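Local coordinates for Lin2960 protein (Listeria innocua, PDB 3OOP), which is of unknown function but probably binds DNA and regulates transcription, at residues Ala48-Ser53 against Leu94-Asp99; Trp40-Gly45 against Arg70-Leu75; Arg28-Tyr33 against Arg109-Ala114. All coordinates share one frame; numbering follows the deposited sequence. Where two conformers were deposited one is given.

Contact 1 of 3, residues Ala48-Ser53 against Leu94-Asp99; sequences ANEPIS and LLSLTD
I52 and L95 form an antiparallel hydrogen-bonded pair. I52 N donates to L95 O at 3.0 Å. L95 N returns a bond to I52 O at 2.8 Å. Their side chains share one face of the sheet. P51 follows a cis peptide bond and lies alongside the other strand. Its CA makes a CH...O contact of 3.3 Å with L95 O, and its CB packs on L94 CB at 3.9 Å.

E50 extends the contact with its side chain. CG sits between the backbone N and the carbonyl carbon (chi1 54°), and the extended chain beyond it brings the carboxylate to the end of the strand. There E50 OE2 takes the N-H of L97 on its syn side, 31° out of the carboxylate plane, at 2.8 Å and nearly straight (174°). A water also donates to E50 OE2 and to L97 O. Both oxygens of the carboxylate are thus engaged, for E50 OE1 forms a salt bridge with R102.

Strand 52-53 pairs here with the wing hairpin 81-84/94-97 of a winged helix-turn-helix, and 94-97 is the middle strand of the three. I52 packs on I57 of helix 54-61, while L95 and L97 reach I46 of helix 37-49.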
loop_
_atom_site.group_PDB
_atom_site.type_symbol
_atom_site.label_atom_id
_atom_site.label_comp_id
_atom_site.label_asym_id
_atom_site.label_seq_id
_atom_site.Cartn_x
_atom_site.Cartn_y
_atom_site.Cartn_z
ATOM N N ALA A 48 23.811 12.774 -0.698
ATOM C CA ALA A 48 23.829 11.772 0.375
ATOM C C ALA A 48 24.951 10.740 0.226
ATOM O O ALA A 48 25.319 10.074 1.206
ATOM C CB ALA A 48 22.468 11.079 0.474
ATOM N N ASN A 49 25.497 10.624 -0.985
ATOM C CA ASN A 49 26.442 9.557 -1.334
ATOM C C ASN A 49 27.764 9.956 -1.997
ATOM O O ASN A 49 28.585 9.081 -2.288
ATOM C CB ASN A 49 25.756 8.566 -2.272
ATOM C CG ASN A 49 24.641 7.810 -1.612
ATOM O OD1 ASN A 49 24.872 6.798 -0.949
ATOM N ND2 ASN A 49 23.415 8.282 -1.804
ATOM N N GLU A 50 27.974 11.248 -2.248
ATOM C CA GLU A 50 29.106 11.697 -3.077
ATOM C C GLU A 50 30.493 11.318 -2.525
ATOM O O GLU A 50 30.695 11.325 -1.303
ATOM C CB GLU A 50 29.048 13.215 -3.318
ATOM C CG GLU A 50 28.952 14.037 -2.026
ATOM C CD GLU A 50 29.255 15.525 -2.223
ATOM O OE1 GLU A 50 29.119 16.290 -1.243
ATOM O OE2 GLU A 50 29.638 15.936 -3.338
ATOM N N PRO A 51 31.447 10.969 -3.416
ATOM C CA PRO A 51 31.249 10.747 -4.857
ATOM C C PRO A 51 30.537 9.428 -5.103
ATOM O O PRO A 51 30.809 8.442 -4.410
ATOM C CB PRO A 51 32.685 10.678 -5.414
ATOM C CG PRO A 51 33.555 11.255 -4.349
ATOM C CD PRO A 51 32.876 10.920 -3.055
ATOM N N ILE A 52 29.624 9.408 -6.074
ATOM C CA ILE A 52 28.803 8.228 -6.325
ATOM C C ILE A 52 28.706 7.944 -7.822
ATOM O O ILE A 52 28.645 8.869 -8.630
ATOM C CB ILE A 52 27.381 8.361 -5.700
ATOM C CG1 ILE A 52 26.572 7.085 -5.957
ATOM C CG2 ILE A 52 26.662 9.636 -6.213
ATOM C CD1 ILE A 52 25.230 7.013 -5.262
ATOM N N SER A 53 28.685 6.668 -8.188
ATOM C CA SER A 53 28.601 6.313 -9.606
ATOM C C SER A 53 27.185 6.518 -10.162
ATOM O O SER A 53 26.194 6.453 -9.427
ATOM C CB SER A 53 29.074 4.868 -9.840
ATOM O OG SER A 53 28.135 3.939 -9.340
ATOM N N LEU A 94 32.406 9.126 -11.507
ATOM C CA LEU A 94 31.786 9.458 -10.226
ATOM C C LEU A 94 31.233 10.884 -10.216
ATOM O O LEU A 94 31.848 11.810 -10.752
ATOM C CB LEU A 94 32.786 9.258 -9.081
ATOM C CG LEU A 94 33.415 7.860 -8.955
ATOM C CD1 LEU A 94 34.502 7.864 -7.907
ATOM C CD2 LEU A 94 32.371 6.793 -8.646
ATOM N N LEU A 95 30.072 11.047 -9.591
ATOM C CA LEU A 95 29.410 12.342 -9.512
ATOM C C LEU A 95 29.519 12.900 -8.103
ATOM O O LEU A 95 29.382 12.160 -7.126
ATOM C CB LEU A 95 27.927 12.200 -9.854
ATOM C CG LEU A 95 27.580 11.396 -11.105
ATOM C CD1 LEU A 95 26.109 11.007 -11.083
ATOM C CD2 LEU A 95 27.936 12.199 -12.330
ATOM N N SER A 96 29.756 14.207 -8.019
ATOM C CA SER A 96 29.830 14.919 -6.744
ATOM C C SER A 96 29.270 16.318 -6.942
ATOM O O SER A 96 29.112 16.762 -8.066
ATOM C CB SER A 96 31.276 15.013 -6.257
ATOM O OG SER A 96 31.907 13.743 -6.245
ATOM N N LEU A 97 28.992 17.019 -5.850
ATOM C CA LEU A 97 28.443 18.367 -5.943
ATOM C C LEU A 97 29.514 19.422 -6.189
ATOM O O LEU A 97 30.639 19.296 -5.706
ATOM C CB LEU A 97 27.691 18.713 -4.649
ATOM C CG LEU A 97 26.540 17.805 -4.215
ATOM C CD1 LEU A 97 26.033 18.242 -2.846
ATOM C CD2 LEU A 97 25.410 17.803 -5.225
ATOM N N THR A 98 29.145 20.466 -6.928
ATOM C CA THR A 98 29.920 21.700 -6.968
ATOM C C THR A 98 29.551 22.552 -5.749
ATOM O O THR A 98 28.583 22.249 -5.037
ATOM C CB THR A 98 29.599 22.522 -8.229
ATOM O OG1 THR A 98 28.208 22.870 -8.219
ATOM C CG2 THR A 98 29.916 21.738 -9.503
ATOM N N ASP A 99 30.301 23.627 -5.514
ATOM C CA ASP A 99 29.910 24.599 -4.490
ATOM C C ASP A 99 28.472 25.100 -4.680
ATOM O O ASP A 99 27.712 25.232 -3.701
ATOM C CB ASP A 99 30.866 25.793 -4.458
ATOM C CG ASP A 99 32.214 25.464 -3.820
ATOM O OD1 ASP A 99 32.389 24.360 -3.243
ATOM O OD2 ASP A 99 33.110 26.332 -3.908
HETATM O O HOH W 1 31.581 17.717 -3.722
#

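Contact 2 of 3, residues Trp40-Gly45 against Arg70-Leu75; sequences WSVLEG and RIVDVL
V42 points from helix 37-49 toward helix 65-77, and its two methyl branches divide the partners. CG1 is anti to the backbone N (chi1 173°) and meets L75 CD1 at 3.8 Å. CG2 lies beside the backbone N and meets I71 CG2 at 3.7 Å. The valine therefore sits between side chains one helical turn apart, I71 and L75. V72 touches it more distantly, with 4.3 Å between V42 CG1 and V72 CG2.

L75 also spans two residues of the first helix. Its CG is anti to the carbonyl carbon. CD1 reaches V42 and also L43, and CD2 reaches L43. The L75 CD2 to L43 CG distance is 3.9 Å. L43 starts out along the side of the interface and meets L75 at a slant.

The short helix segments cross at -77°, with axes 10.1 Å apart at closest approach. By its place in the MarR fold, helix 65-77 is probably the recognition helix, packed here on helix 37-49. I81 of strand 81-84 touches L43, V72 and L75 and so adjoins the same core.

No hydrogen bond links the two segments. All five touching residues are buried and aliphatic, consistent with hydrophobic packing as what holds the helices together here.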
loop_
_atom_site.group_PDB
_atom_site.type_symbol
_atom_site.label_atom_id
_atom_site.label_comp_id
_atom_site.label_asym_id
_atom_site.label_seq_id
_atom_site.Cartn_x
_atom_site.Cartn_y
_atom_site.Cartn_z
ATOM N N TRP A 40 15.736 17.013 -8.279
ATOM C CA TRP A 40 15.963 16.994 -6.839
ATOM C C TRP A 40 16.255 15.583 -6.352
ATOM O O TRP A 40 17.174 15.384 -5.562
ATOM C CB TRP A 40 14.773 17.592 -6.102
ATOM C CG TRP A 40 14.783 17.394 -4.610
ATOM C CD1 TRP A 40 13.831 16.762 -3.874
ATOM C CD2 TRP A 40 15.779 17.842 -3.679
ATOM N NE1 TRP A 40 14.156 16.792 -2.540
ATOM C CE2 TRP A 40 15.354 17.437 -2.390
ATOM C CE3 TRP A 40 16.992 18.529 -3.806
ATOM C CZ2 TRP A 40 16.094 17.709 -1.230
ATOM C CZ3 TRP A 40 17.734 18.796 -2.647
ATOM C CH2 TRP A 40 17.277 18.383 -1.377
ATOM N N SER A 41 15.501 14.605 -6.843
ATOM C CA SER A 41 15.737 13.209 -6.461
ATOM C C SER A 41 17.187 12.821 -6.702
ATOM O O SER A 41 17.833 12.222 -5.832
ATOM C CB SER A 41 14.821 12.258 -7.231
ATOM O OG SER A 41 13.471 12.516 -6.893
ATOM N N VAL A 42 17.694 13.168 -7.879
ATOM C CA VAL A 42 19.061 12.825 -8.244
ATOM C C VAL A 42 20.069 13.636 -7.419
ATOM O O VAL A 42 21.009 13.070 -6.868
ATOM C CB VAL A 42 19.301 12.937 -9.768
ATOM C CG1 VAL A 42 20.767 12.746 -10.089
ATOM C CG2 VAL A 42 18.473 11.880 -10.503
ATOM N N LEU A 43 19.854 14.948 -7.318
ATOM C CA LEU A 43 20.723 15.823 -6.516
ATOM C C LEU A 43 20.850 15.372 -5.068
ATOM O O LEU A 43 21.966 15.293 -4.538
ATOM C CB LEU A 43 20.200 17.260 -6.522
ATOM C CG LEU A 43 20.774 18.330 -7.426
ATOM C CD1 LEU A 43 20.108 19.659 -7.063
ATOM C CD2 LEU A 43 22.306 18.446 -7.316
ATOM N N GLU A 44 19.701 15.111 -4.435
ATOM C CA GLU A 44 19.630 14.613 -3.055
ATOM C C GLU A 44 20.434 13.321 -2.896
ATOM O O GLU A 44 21.159 13.139 -1.910
ATOM C CB GLU A 44 18.154 14.394 -2.664
ATOM C CG GLU A 44 17.905 13.413 -1.518
ATOM C CD GLU A 44 16.522 12.780 -1.586
ATOM O OE1 GLU A 44 16.436 11.534 -1.620
ATOM O OE2 GLU A 44 15.519 13.518 -1.619
ATOM N N GLY A 45 20.282 12.415 -3.864
ATOM C CA GLY A 45 21.004 11.144 -3.854
ATOM C C GLY A 45 22.497 11.355 -3.971
ATOM O O GLY A 45 23.277 10.697 -3.296
ATOM N N ARG A 70 20.003 11.312 -18.521
ATOM C CA ARG A 70 19.361 12.564 -18.946
ATOM C C ARG A 70 19.415 13.626 -17.848
ATOM O O ARG A 70 19.783 14.778 -18.107
ATOM C CB ARG A 70 17.903 12.312 -19.345
ATOM C CG ARG A 70 17.077 13.585 -19.589
ATOM C CD ARG A 70 15.669 13.287 -20.126
ATOM N NE ARG A 70 14.828 12.513 -19.205
ATOM C CZ ARG A 70 14.174 13.012 -18.160
ATOM N NH1 ARG A 70 14.271 14.300 -17.838
ATOM N NH2 ARG A 70 13.440 12.206 -17.407
ATOM N N ILE A 71 19.024 13.241 -16.637
ATOM C CA ILE A 71 18.979 14.179 -15.504
ATOM C C ILE A 71 20.386 14.642 -15.110
ATOM O O ILE A 71 20.603 15.832 -14.868
ATOM C CB ILE A 71 18.218 13.605 -14.277
ATOM C CG1 ILE A 71 16.743 13.344 -14.630
ATOM C CG2 ILE A 71 18.303 14.566 -13.094
ATOM C CD1 ILE A 71 16.001 12.434 -13.652
ATOM N N VAL A 72 21.334 13.705 -15.062
ATOM C CA VAL A 72 22.741 14.042 -14.807
ATOM C C VAL A 72 23.250 15.075 -15.821
ATOM O O VAL A 72 23.923 16.039 -15.452
ATOM C CB VAL A 72 23.635 12.780 -14.756
ATOM C CG1 VAL A 72 25.119 13.139 -14.799
ATOM C CG2 VAL A 72 23.327 11.999 -13.495
ATOM N N ASP A 73 22.910 14.890 -17.093
ATOM C CA ASP A 73 23.273 15.896 -18.092
ATOM C C ASP A 73 22.711 17.299 -17.793
ATOM O O ASP A 73 23.428 18.286 -17.932
ATOM C CB ASP A 73 22.945 15.410 -19.508
ATOM C CG ASP A 73 23.845 14.255 -19.950
ATOM O OD1 ASP A 73 24.957 14.100 -19.384
ATOM O OD2 ASP A 73 23.445 13.491 -20.865
ATOM N N VAL A 74 21.458 17.392 -17.349
ATOM C CA VAL A 74 20.879 18.695 -16.982
ATOM C C VAL A 74 21.613 19.292 -15.776
ATOM O O VAL A 74 21.916 20.485 -15.761
ATOM C CB VAL A 74 19.359 18.620 -16.686
ATOM C CG1 VAL A 74 18.838 19.978 -16.205
ATOM C CG2 VAL A 74 18.586 18.158 -17.937
ATOM N N LEU A 75 21.914 18.458 -14.787
ATOM C CA LEU A 75 22.589 18.934 -13.569
ATOM C C LEU A 75 24.029 19.391 -13.824
ATOM O O LEU A 75 24.510 20.329 -13.191
ATOM C CB LEU A 75 22.533 17.883 -12.457
ATOM C CG LEU A 75 21.150 17.516 -11.904
ATOM C CD1 LEU A 75 21.288 16.378 -10.885
ATOM C CD2 LEU A 75 20.457 18.721 -11.277
#

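Contact 3 of 3, residues Arg28-Tyr33 against Arg109-Ala114; sequences RSIASY and RDIVEA
I30 and I111 make the close-packed part of this contact. I30 CG2 meets I111 CG2 at 3.7 Å and V112 CG2 at 3.8 Å, so one methyl touches two neighbouring residues of helix 99-119. I30 CG1 sits between the backbone N and the carbonyl carbon (chi1 58°), which leaves CG2 beside the backbone N and facing the helix. I30 is the one buried residue among those that touch. Its side chain also packs on W40 and L108.

S29, Y33, I111 and V112 are by contrast partly exposed. S29 lays its OG 3.8 Å from I111 CG2. This is packing, since the hydroxyl is hydrogen-bonded to L26 O. S29 O lies 3.4 Å from the same methyl. The approach of Y33 to I111 is doubtful, as the two are modelled too close together. Y33 closes a type I turn that begins at I30, and it also touches E107 and L108.

Apolar packing sets the end of the N-terminal helix and the following turn against the long helix 99-119. This is consistent with the MarR fold, where the N-terminal helix and the helices after the wing form the dimerisation region joined to the winged helix-turn-helix.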
loop_
_atom_site.group_PDB
_atom_site.type_symbol
_atom_site.label_atom_id
_atom_site.label_comp_id
_atom_site.label_asym_id
_atom_site.label_seq_id
_atom_site.Cartn_x
_atom_site.Cartn_y
_atom_site.Cartn_z
ATOM N N ARG A 28 5.509 20.184 -3.407
ATOM C CA ARG A 28 4.945 21.547 -3.533
ATOM C C ARG A 28 5.789 22.605 -2.833
ATOM O O ARG A 28 5.835 23.765 -3.265
ATOM C CB ARG A 28 3.507 21.624 -3.003
ATOM C CG ARG A 28 2.500 21.001 -3.918
ATOM C CD ARG A 28 1.095 21.556 -3.706
ATOM N NE ARG A 28 0.539 21.250 -2.387
ATOM C CZ ARG A 28 0.057 20.063 -2.022
ATOM N NH1 ARG A 28 0.084 19.034 -2.859
ATOM N NH2 ARG A 28 -0.435 19.905 -0.801
ATOM N N SER A 29 6.462 22.201 -1.760
ATOM C CA SER A 29 7.250 23.136 -0.960
ATOM C C SER A 29 8.415 23.710 -1.745
ATOM O O SER A 29 8.857 24.813 -1.456
ATOM C CB SER A 29 7.748 22.477 0.336
ATOM O OG SER A 29 8.855 21.627 0.121
ATOM N N ILE A 30 8.896 22.976 -2.747
ATOM C CA ILE A 30 10.022 23.461 -3.559
ATOM C C ILE A 30 9.625 23.751 -5.018
ATOM O O ILE A 30 10.479 23.924 -5.894
ATOM C CB ILE A 30 11.246 22.519 -3.449
ATOM C CG1 ILE A 30 10.896 21.094 -3.892
ATOM C CG2 ILE A 30 11.794 22.519 -1.982
ATOM C CD1 ILE A 30 12.129 20.187 -4.054
ATOM N N ALA A 31 8.316 23.834 -5.255
ATOM C CA ALA A 31 7.773 24.074 -6.604
ATOM C C ALA A 31 8.323 25.330 -7.288
ATOM O O ALA A 31 8.480 25.357 -8.514
ATOM C CB ALA A 31 6.232 24.122 -6.563
ATOM N N SER A 32 8.627 26.364 -6.508
ATOM C CA SER A 32 9.031 27.641 -7.094
ATOM C C SER A 32 10.524 27.707 -7.412
ATOM O O SER A 32 10.981 28.672 -8.012
ATOM C CB SER A 32 8.619 28.822 -6.205
ATOM O OG SER A 32 7.228 28.774 -5.950
ATOM N N TYR A 33 11.275 26.680 -7.022
ATOM C CA TYR A 33 12.724 26.678 -7.208
ATOM C C TYR A 33 13.130 26.188 -8.599
ATOM O O TYR A 33 12.357 25.502 -9.271
ATOM C CB TYR A 33 13.391 25.863 -6.097
ATOM C CG TYR A 33 13.295 26.577 -4.771
ATOM C CD1 TYR A 33 14.350 27.370 -4.314
ATOM C CD2 TYR A 33 12.136 26.500 -3.992
ATOM C CE1 TYR A 33 14.268 28.042 -3.103
ATOM C CE2 TYR A 33 12.039 27.176 -2.778
ATOM C CZ TYR A 33 13.113 27.941 -2.344
ATOM O OH TYR A 33 13.030 28.617 -1.147
ATOM N N ARG A 109 17.007 21.295 0.933
ATOM C CA ARG A 109 16.861 20.381 2.064
ATOM C C ARG A 109 16.193 21.080 3.244
ATOM O O ARG A 109 15.335 20.502 3.900
ATOM C CB ARG A 109 18.206 19.798 2.497
ATOM C CG ARG A 109 18.690 18.630 1.656
ATOM C CD ARG A 109 19.429 17.613 2.508
ATOM N NE ARG A 109 20.217 16.669 1.716
ATOM C CZ ARG A 109 19.754 15.531 1.210
ATOM N NH1 ARG A 109 18.484 15.183 1.389
ATOM N NH2 ARG A 109 20.566 14.735 0.518
ATOM N N ASP A 110 16.584 22.325 3.494
ATOM C CA ASP A 110 16.028 23.104 4.618
ATOM C C ASP A 110 14.530 23.368 4.441
ATOM O O ASP A 110 13.749 23.271 5.399
ATOM C CB ASP A 110 16.800 24.418 4.813
ATOM C CG ASP A 110 18.181 24.212 5.446
ATOM O OD1 ASP A 110 18.444 23.139 6.037
ATOM O OD2 ASP A 110 19.016 25.141 5.357
ATOM N N ILE A 111 14.136 23.685 3.208
ATOM C CA ILE A 111 12.730 23.929 2.885
ATOM C C ILE A 111 11.920 22.654 3.066
ATOM O O ILE A 111 10.855 22.674 3.701
ATOM C CB ILE A 111 12.553 24.465 1.458
ATOM C CG1 ILE A 111 13.147 25.869 1.356
ATOM C CG2 ILE A 111 11.060 24.513 1.088
ATOM C CD1 ILE A 111 13.757 26.135 0.021
ATOM N N VAL A 112 12.423 21.550 2.513
ATOM C CA VAL A 112 11.756 20.251 2.649
ATOM C C VAL A 112 11.630 19.824 4.117
ATOM O O VAL A 112 10.566 19.364 4.546
ATOM C CB VAL A 112 12.458 19.167 1.789
ATOM C CG1 VAL A 112 11.867 17.792 2.045
ATOM C CG2 VAL A 112 12.364 19.533 0.299
ATOM N N GLU A 113 12.701 20.007 4.884
ATOM C CA GLU A 113 12.715 19.674 6.308
ATOM C C GLU A 113 11.670 20.475 7.090
ATOM O O GLU A 113 10.970 19.942 7.967
ATOM C CB GLU A 113 14.113 19.925 6.871
ATOM C CG GLU A 113 14.350 19.377 8.261
ATOM C CD GLU A 113 15.815 19.084 8.511
ATOM O OE1 GLU A 113 16.138 17.908 8.781
ATOM O OE2 GLU A 113 16.645 20.017 8.425
ATOM N N ALA A 114 11.572 21.766 6.776
ATOM C CA ALA A 114 10.589 22.628 7.440
ATOM C C ALA A 114 9.157 22.180 7.129
ATOM O O ALA A 114 8.305 22.141 8.029
ATOM C CB ALA A 114 10.801 24.092 7.078
#

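Overall arrangement
Contacts 1 and 2 are adjacent, with centres 11 Å apart, and both use helix 37-49. They meet through L97 CD2 and L43 CD2 at 3.8 Å and through L95 CD1 and V72 CG2, also at 3.8 Å. Contact 3 lies farther off, with its centre about 21 Å from that of contact 1 and 16 Å from that of contact 2. Both are nested in the chain loop it closes. W40 connects it to contact 2, its CD1 lying 3.8 Å from I30 CD1. R109 NH2 lies 3.0 Å from E44 O of contact 2, and R109 comes near A48 of contact 1. Contacts 1 and 2 build the probable DNA-binding winged helix-turn-helix, which contact 3 joins to the terminal helices.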